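Long-range contacts in plasmodesmata-located protein 8 (Arabidopsis thaliana, PDB 6GRF), which probably modulates cell-to-cell trafficking through plasmodesmata, as a membrane protein whose extracellular part carries two DUF26 (Gnk2-homologous) domains in tandem: residues Y94-A98 with R108-N112; L163-Q169 with Y208-S214. All coordinates share one frame; numbering follows the deposited sequence. Where two conformers were deposited one is given.

Contact 1 (Y94-A98 with R108-N112)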
loop_
_atom_site.group_PDB
_atom_site.type_symbol
_atom_site.label_atom_id
_atom_site.label_comp_id
_atom_site.label_asym_id
_atom_site.label_seq_id
_atom_site.Cartn_x
_atom_site.Cartn_y
_atom_site.Cartn_z
ATOM N N TYR A 94 -16.979 3.637 11.257
ATOM C CA TYR A 94 -17.806 4.740 10.776
ATOM C C TYR A 94 -16.916 5.888 10.305
ATOM O O TYR A 94 -17.234 7.040 10.524
ATOM C CB TYR A 94 -18.782 5.176 11.870
ATOM C CG TYR A 94 -19.941 4.233 12.046
ATOM C CD1 TYR A 94 -20.984 4.217 11.134
ATOM C CD2 TYR A 94 -19.978 3.327 13.090
ATOM C CE1 TYR A 94 -22.046 3.341 11.265
ATOM C CE2 TYR A 94 -21.043 2.453 13.246
ATOM C CZ TYR A 94 -22.078 2.454 12.326
ATOM O OH TYR A 94 -23.127 1.592 12.467
ATOM N N SER A 95 -15.808 5.539 9.643
ATOM C CA SER A 95 -14.825 6.501 9.203
ATOM C C SER A 95 -15.185 7.004 7.805
ATOM O O SER A 95 -15.615 6.226 6.951
ATOM C CB SER A 95 -13.446 5.911 9.238
ATOM O OG SER A 95 -13.105 5.555 10.571
ATOM N N TYR A 96 -15.014 8.316 7.606
ATOM C CA TYR A 96 -15.144 8.957 6.299
ATOM C C TYR A 96 -13.985 8.536 5.394
ATOM O O TYR A 96 -14.108 8.572 4.185
ATOM C CB TYR A 96 -15.175 10.483 6.430
ATOM C CG TYR A 96 -16.543 11.064 6.685
ATOM C CD1 TYR A 96 -16.837 11.733 7.861
ATOM C CD2 TYR A 96 -17.556 10.932 5.749
ATOM C CE1 TYR A 96 -18.092 12.267 8.098
ATOM C CE2 TYR A 96 -18.816 11.459 5.967
ATOM C CZ TYR A 96 -19.084 12.129 7.147
ATOM O OH TYR A 96 -20.327 12.643 7.368
ATOM N N GLY A 97 -12.853 8.178 6.008
ATOM C CA GLY A 97 -11.671 7.727 5.307
ATOM C C GLY A 97 -11.001 6.582 6.047
ATOM O O GLY A 97 -11.034 6.524 7.286
ATOM N N ALA A 98 -10.415 5.658 5.281
ATOM C CA ALA A 98 -9.776 4.477 5.836
ATOM C C ALA A 98 -8.808 3.890 4.812
ATOM O O ALA A 98 -9.021 3.985 3.595
ATOM C CB ALA A 98 -10.807 3.450 6.235
ATOM N N ARG A 108 -8.226 1.448 0.011
ATOM C CA ARG A 108 -8.294 2.825 0.497
ATOM C C ARG A 108 -9.564 3.508 -0.023
ATOM O O ARG A 108 -9.931 3.359 -1.180
ATOM C CB ARG A 108 -7.075 3.619 0.024
ATOM C CG ARG A 108 -6.982 5.027 0.587
ATOM C CD ARG A 108 -5.749 5.768 0.097
ATOM N NE ARG A 108 -5.687 7.125 0.621
ATOM C CZ ARG A 108 -4.867 8.078 0.173
ATOM N NH1 ARG A 108 -3.893 7.789 -0.675
ATOM N NH2 ARG A 108 -5.041 9.331 0.567
ATOM N N TYR A 109 -10.179 4.311 0.840
ATOM C CA TYR A 109 -11.224 5.214 0.415
ATOM C C TYR A 109 -11.195 6.478 1.276
ATOM O O TYR A 109 -10.761 6.453 2.417
ATOM C CB TYR A 109 -12.578 4.506 0.464
ATOM C CG TYR A 109 -13.097 4.276 1.860
ATOM C CD1 TYR A 109 -13.750 5.295 2.541
ATOM C CD2 TYR A 109 -12.962 3.049 2.490
ATOM C CE1 TYR A 109 -14.232 5.113 3.823
ATOM C CE2 TYR A 109 -13.446 2.847 3.777
ATOM C CZ TYR A 109 -14.072 3.888 4.444
ATOM O OH TYR A 109 -14.566 3.747 5.706
ATOM N N GLU A 110 -11.667 7.585 0.692
ATOM C CA GLU A 110 -11.807 8.857 1.389
ATOM C C GLU A 110 -12.954 9.658 0.759
ATOM O O GLU A 110 -13.472 9.294 -0.301
ATOM C CB GLU A 110 -10.539 9.709 1.292
ATOM C CG GLU A 110 -9.255 8.932 1.104
ATOM C CD GLU A 110 -8.161 9.304 2.085
ATOM O OE1 GLU A 110 -7.606 8.378 2.734
ATOM O OE2 GLU A 110 -7.870 10.516 2.189
ATOM N N THR A 111 -13.268 10.792 1.393
ATOM C CA THR A 111 -14.260 11.760 0.940
ATOM C C THR A 111 -13.618 12.810 0.025
ATOM O O THR A 111 -14.310 13.601 -0.581
ATOM C CB THR A 111 -14.907 12.495 2.121
ATOM O OG1 THR A 111 -13.871 13.164 2.843
ATOM C CG2 THR A 111 -15.672 11.577 3.046
ATOM N N ASN A 112 -12.284 12.847 -0.027
ATOM C CA ASN A 112 -11.553 13.790 -0.892
ATOM C C ASN A 112 -10.965 13.012 -2.075
ATOM O O ASN A 112 -10.617 11.839 -1.949
ATOM C CB ASN A 112 -10.434 14.546 -0.164
ATOM C CG ASN A 112 -10.650 14.680 1.332
ATOM O OD1 ASN A 112 -11.502 15.451 1.781
ATOM N ND2 ASN A 112 -9.883 13.921 2.108
#

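Contact 2 (L163-Q169 with Y208-S214)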
loop_
_atom_site.group_PDB
_atom_site.type_symbol
_atom_site.label_atom_id
_atom_site.label_comp_id
_atom_site.label_asym_id
_atom_site.label_seq_id
_atom_site.Cartn_x
_atom_site.Cartn_y
_atom_site.Cartn_z
ATOM N N LEU A 163 22.895 -12.109 -0.619
ATOM C CA LEU A 163 21.858 -12.587 0.271
ATOM C C LEU A 163 20.853 -11.466 0.596
ATOM O O LEU A 163 20.031 -11.632 1.483
ATOM C CB LEU A 163 22.518 -13.142 1.540
ATOM C CG LEU A 163 23.372 -14.400 1.355
ATOM C CD1 LEU A 163 23.809 -14.960 2.703
ATOM C CD2 LEU A 163 22.616 -15.460 0.560
ATOM N N VAL A 164 20.899 -10.342 -0.124
ATOM C CA VAL A 164 19.948 -9.263 0.093
ATOM C C VAL A 164 18.876 -9.295 -1.001
ATOM O O VAL A 164 19.208 -9.285 -2.179
ATOM C CB VAL A 164 20.638 -7.890 0.132
ATOM C CG1 VAL A 164 19.636 -6.782 0.429
ATOM C CG2 VAL A 164 21.792 -7.870 1.128
ATOM N N GLU A 165 17.604 -9.295 -0.565
ATOM C CA GLU A 165 16.422 -9.326 -1.427
ATOM C C GLU A 165 15.562 -8.099 -1.114
ATOM O O GLU A 165 15.549 -7.630 0.022
ATOM C CB GLU A 165 15.562 -10.573 -1.191
ATOM C CG GLU A 165 15.818 -11.724 -2.156
ATOM C CD GLU A 165 14.556 -12.385 -2.700
ATOM O OE1 GLU A 165 13.745 -11.680 -3.333
ATOM O OE2 GLU A 165 14.383 -13.605 -2.492
ATOM N N GLY A 166 14.843 -7.615 -2.130
ATOM C CA GLY A 166 13.970 -6.460 -2.018
ATOM C C GLY A 166 12.713 -6.604 -2.861
ATOM O O GLY A 166 12.679 -7.357 -3.807
ATOM N N TYR A 167 11.678 -5.847 -2.486
ATOM C CA TYR A 167 10.407 -5.798 -3.190
ATOM C C TYR A 167 9.875 -4.368 -3.075
ATOM O O TYR A 167 9.942 -3.754 -1.995
ATOM C CB TYR A 167 9.418 -6.818 -2.624
ATOM C CG TYR A 167 8.122 -6.894 -3.383
ATOM C CD1 TYR A 167 7.108 -5.971 -3.165
ATOM C CD2 TYR A 167 7.925 -7.856 -4.359
ATOM C CE1 TYR A 167 5.928 -6.010 -3.888
ATOM C CE2 TYR A 167 6.747 -7.909 -5.091
ATOM C CZ TYR A 167 5.743 -6.990 -4.844
ATOM O OH TYR A 167 4.579 -7.034 -5.548
ATOM N N ALA A 168 9.438 -3.823 -4.205
ATOM C CA ALA A 168 8.757 -2.531 -4.238
ATOM C C ALA A 168 7.542 -2.608 -5.167
ATOM O O ALA A 168 7.532 -3.359 -6.136
ATOM C CB ALA A 168 9.692 -1.435 -4.676
ATOM N N GLN A 169 6.533 -1.804 -4.830
ATOM C CA GLN A 169 5.246 -1.773 -5.523
ATOM C C GLN A 169 4.776 -0.316 -5.516
ATOM O O GLN A 169 4.830 0.334 -4.473
ATOM C CB GLN A 169 4.280 -2.733 -4.819
ATOM C CG GLN A 169 2.807 -2.613 -5.210
ATOM C CD GLN A 169 2.363 -3.668 -6.195
ATOM O OE1 GLN A 169 2.074 -3.367 -7.355
ATOM N NE2 GLN A 169 2.321 -4.914 -5.756
ATOM N N TYR A 208 5.229 1.301 -1.770
ATOM C CA TYR A 208 6.026 0.780 -0.672
ATOM C C TYR A 208 7.243 0.007 -1.199
ATOM O O TYR A 208 7.338 -0.343 -2.366
ATOM C CB TYR A 208 5.188 -0.091 0.263
ATOM C CG TYR A 208 4.748 -1.427 -0.275
ATOM C CD1 TYR A 208 3.524 -1.583 -0.909
ATOM C CD2 TYR A 208 5.520 -2.561 -0.092
ATOM C CE1 TYR A 208 3.091 -2.825 -1.354
ATOM C CE2 TYR A 208 5.113 -3.806 -0.545
ATOM C CZ TYR A 208 3.890 -3.943 -1.176
ATOM O OH TYR A 208 3.481 -5.172 -1.616
ATOM N N ALA A 209 8.166 -0.253 -0.280
ATOM C CA ALA A 209 9.409 -0.927 -0.555
ATOM C C ALA A 209 9.878 -1.621 0.725
ATOM O O ALA A 209 9.723 -1.071 1.818
ATOM C CB ALA A 209 10.419 0.067 -1.054
ATOM N N ARG A 210 10.410 -2.837 0.551
ATOM C CA ARG A 210 10.875 -3.718 1.617
ATOM C C ARG A 210 12.220 -4.298 1.184
ATOM O O ARG A 210 12.428 -4.539 0.024
ATOM C CB ARG A 210 9.986 -4.952 1.846
ATOM C CG ARG A 210 8.509 -4.687 2.081
ATOM C CD ARG A 210 7.780 -5.825 2.786
ATOM N NE ARG A 210 7.385 -6.894 1.882
ATOM C CZ ARG A 210 8.155 -7.932 1.564
ATOM N NH1 ARG A 210 9.339 -8.063 2.144
ATOM N NH2 ARG A 210 7.743 -8.821 0.671
ATOM N N TYR A 211 13.097 -4.563 2.143
ATOM C CA TYR A 211 14.267 -5.418 1.888
ATOM C C TYR A 211 14.471 -6.317 3.110
ATOM O O TYR A 211 14.032 -5.989 4.208
ATOM C CB TYR A 211 15.521 -4.594 1.571
ATOM C CG TYR A 211 16.123 -3.957 2.794
ATOM C CD1 TYR A 211 16.972 -4.669 3.626
ATOM C CD2 TYR A 211 15.768 -2.675 3.174
ATOM C CE1 TYR A 211 17.474 -4.112 4.788
ATOM C CE2 TYR A 211 16.281 -2.094 4.319
ATOM C CZ TYR A 211 17.137 -2.816 5.128
ATOM O OH TYR A 211 17.635 -2.249 6.261
ATOM N N TRP A 212 15.150 -7.446 2.882
ATOM C CA TRP A 212 15.463 -8.413 3.924
ATOM C C TRP A 212 16.712 -9.226 3.523
ATOM O O TRP A 212 17.052 -9.345 2.343
ATOM C CB TRP A 212 14.227 -9.282 4.203
ATOM C CG TRP A 212 13.822 -10.133 3.044
ATOM C CD1 TRP A 212 14.185 -11.428 2.835
ATOM C CD2 TRP A 212 13.016 -9.762 1.910
ATOM N NE1 TRP A 212 13.656 -11.893 1.664
ATOM C CE2 TRP A 212 12.922 -10.898 1.079
ATOM C CE3 TRP A 212 12.348 -8.595 1.520
ATOM C CZ2 TRP A 212 12.210 -10.900 -0.120
ATOM C CZ3 TRP A 212 11.648 -8.594 0.331
ATOM C CH2 TRP A 212 11.579 -9.731 -0.477
ATOM N N GLY A 213 17.425 -9.738 4.529
ATOM C CA GLY A 213 18.504 -10.714 4.338
ATOM C C GLY A 213 17.939 -12.120 4.213
ATOM O O GLY A 213 16.941 -12.449 4.862
ATOM N N SER A 214 18.575 -12.946 3.369
ATOM C CA SER A 214 18.147 -14.333 3.088
ATOM C C SER A 214 18.656 -15.293 4.177
ATOM O O SER A 214 17.875 -15.691 5.065
ATOM C CB SER A 214 18.589 -14.773 1.714
ATOM O OG SER A 214 17.947 -14.006 0.711
#

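Contact 1 (Y94-A98 with R108-N112)
Ser95 meets Tyr109 through its backbone: the carbonyl O lies at the edge of the phenol ring, in its plane, 3.0 Å from Tyr109 OH. Arg28 NE is hydrogen-bonded to that hydroxyl, while Ser95 OG turns to Lys17 NZ. The Tyr96 ring, with CG beside the backbone N (chi1 -86°), crosses the Thr111 side chain at a slant, and in one of the two Thr111 conformers the methyl CG2 comes within 3.4 Å of Tyr96 CD2. The Tyr96 carbonyl O faces the same ring edge of Tyr109, 3.5 Å from CE1; it is buried here and finds no hydrogen-bond partner. At Gly97 the two chains close up, with CA 4.1 Å from Glu110 CA and a C-H of the glycine directed at Tyr109 O. Ala98 then enters regular antiparallel pairing with Tyr109 as a hydrogen-bonded pair: Ala98 N to Tyr109 O and Tyr109 N to Ala98 O, each 3.0 Å. Tyr109 CG sits between its own backbone N and carbonyl carbon (chi1 73°), which swings the ring back beneath the neighbouring chain. Ala98 N thus stands over the centre of one ring face, and Ala98 CB packs 3.7 Å from Tyr109 CE2. Beyond the pair, Arg108 CG lies near Ala98 O, and its extended chain carries NE to a salt bridge with Glu110 OE1, met from above the carboxylate plane. Segment 94-98 leads from helix 74-91 into strand 98-102, which pairs with strand 105-110 in the five-stranded antiparallel sheet of the first Gnk2-homologous (DUF26) domain. Ile88 of helix 74-91 touches both Ala98 and Tyr109, whereas helix 23-39 presents Phe31 to Tyr109 and Phe24 to Tyr96 and Thr111.

Contact 2 (L163-Q169 with Y208-S214)
Glu165 and Trp212 stand side by side on one face of a two-stranded antiparallel pairing, and the indole is a broad bump on it. With Trp212 CG between the backbone N and the carbonyl carbon (chi1 65°), the indole is turned back over the partner strand. Glu165 CB rests on the indole face, 3.9 Å from the centroid of the six-membered ring, as a CH-pi contact. The indole extends over the Gly166 backbone, whose N lies over the same ring face toward its rim; Trp212 CZ3 is 3.9 Å from Gly166 CA, and Tyr167 CB borders this rim. In one of its two conformers, Glu165 is salt-bridged through OE2 to Arg160 on the adjoining strand. Further along this face, the Arg210 guanidinium has Tyr167 CB over one side. Tyr208 also leans over (chi1 71°): Gln169 CB lies over its ring face, 4.1 Å from the centroid, and the Tyr167 ring crosses at a slant on the same side, with CE1 3.4 Å from Tyr208 OH. On the other face Ala168 CB and Ala209 CB meet at 4.0 Å; Val164 and Tyr211 share it. Six backbone hydrogen bonds in three pairs, from Glu165-Trp212 to Gln169-Tyr208, hold the strands, and Ser214 N closes the end on Leu163 O at 2.7 Å. Val164 and Ala168 touch helix 136-149; Ala168, Ala209 and Tyr211 touch helix 176-193. Strands 164-170 and 207-213 are neighbouring interior strands of a five-stranded antiparallel sheet packed against two helices, the architecture of the DUF26, or Gnk2-homologous, fold, here its second copy.

How the contacts relate
Contact 1 and contact 2 belong to different copies of the tandem DUF26 fold, the first and the second, and follow one another along the chain without interleaving. Their centres are 30 Å apart, on opposite sides of the chain's centre, and their nearest atoms stay about 11 Å apart. Each involves the fifth strand of its sheet in the order 1-4-5-3-2, but on different flanks: contact 1 joins 105-110 to the start of the fourth strand, contact 2 joins 207-213 to the third. Neither is at the bound sugar; in contact 1 the side chain of Thr111 is about 13 Å from the bound N-acetylglucosamine (NAG).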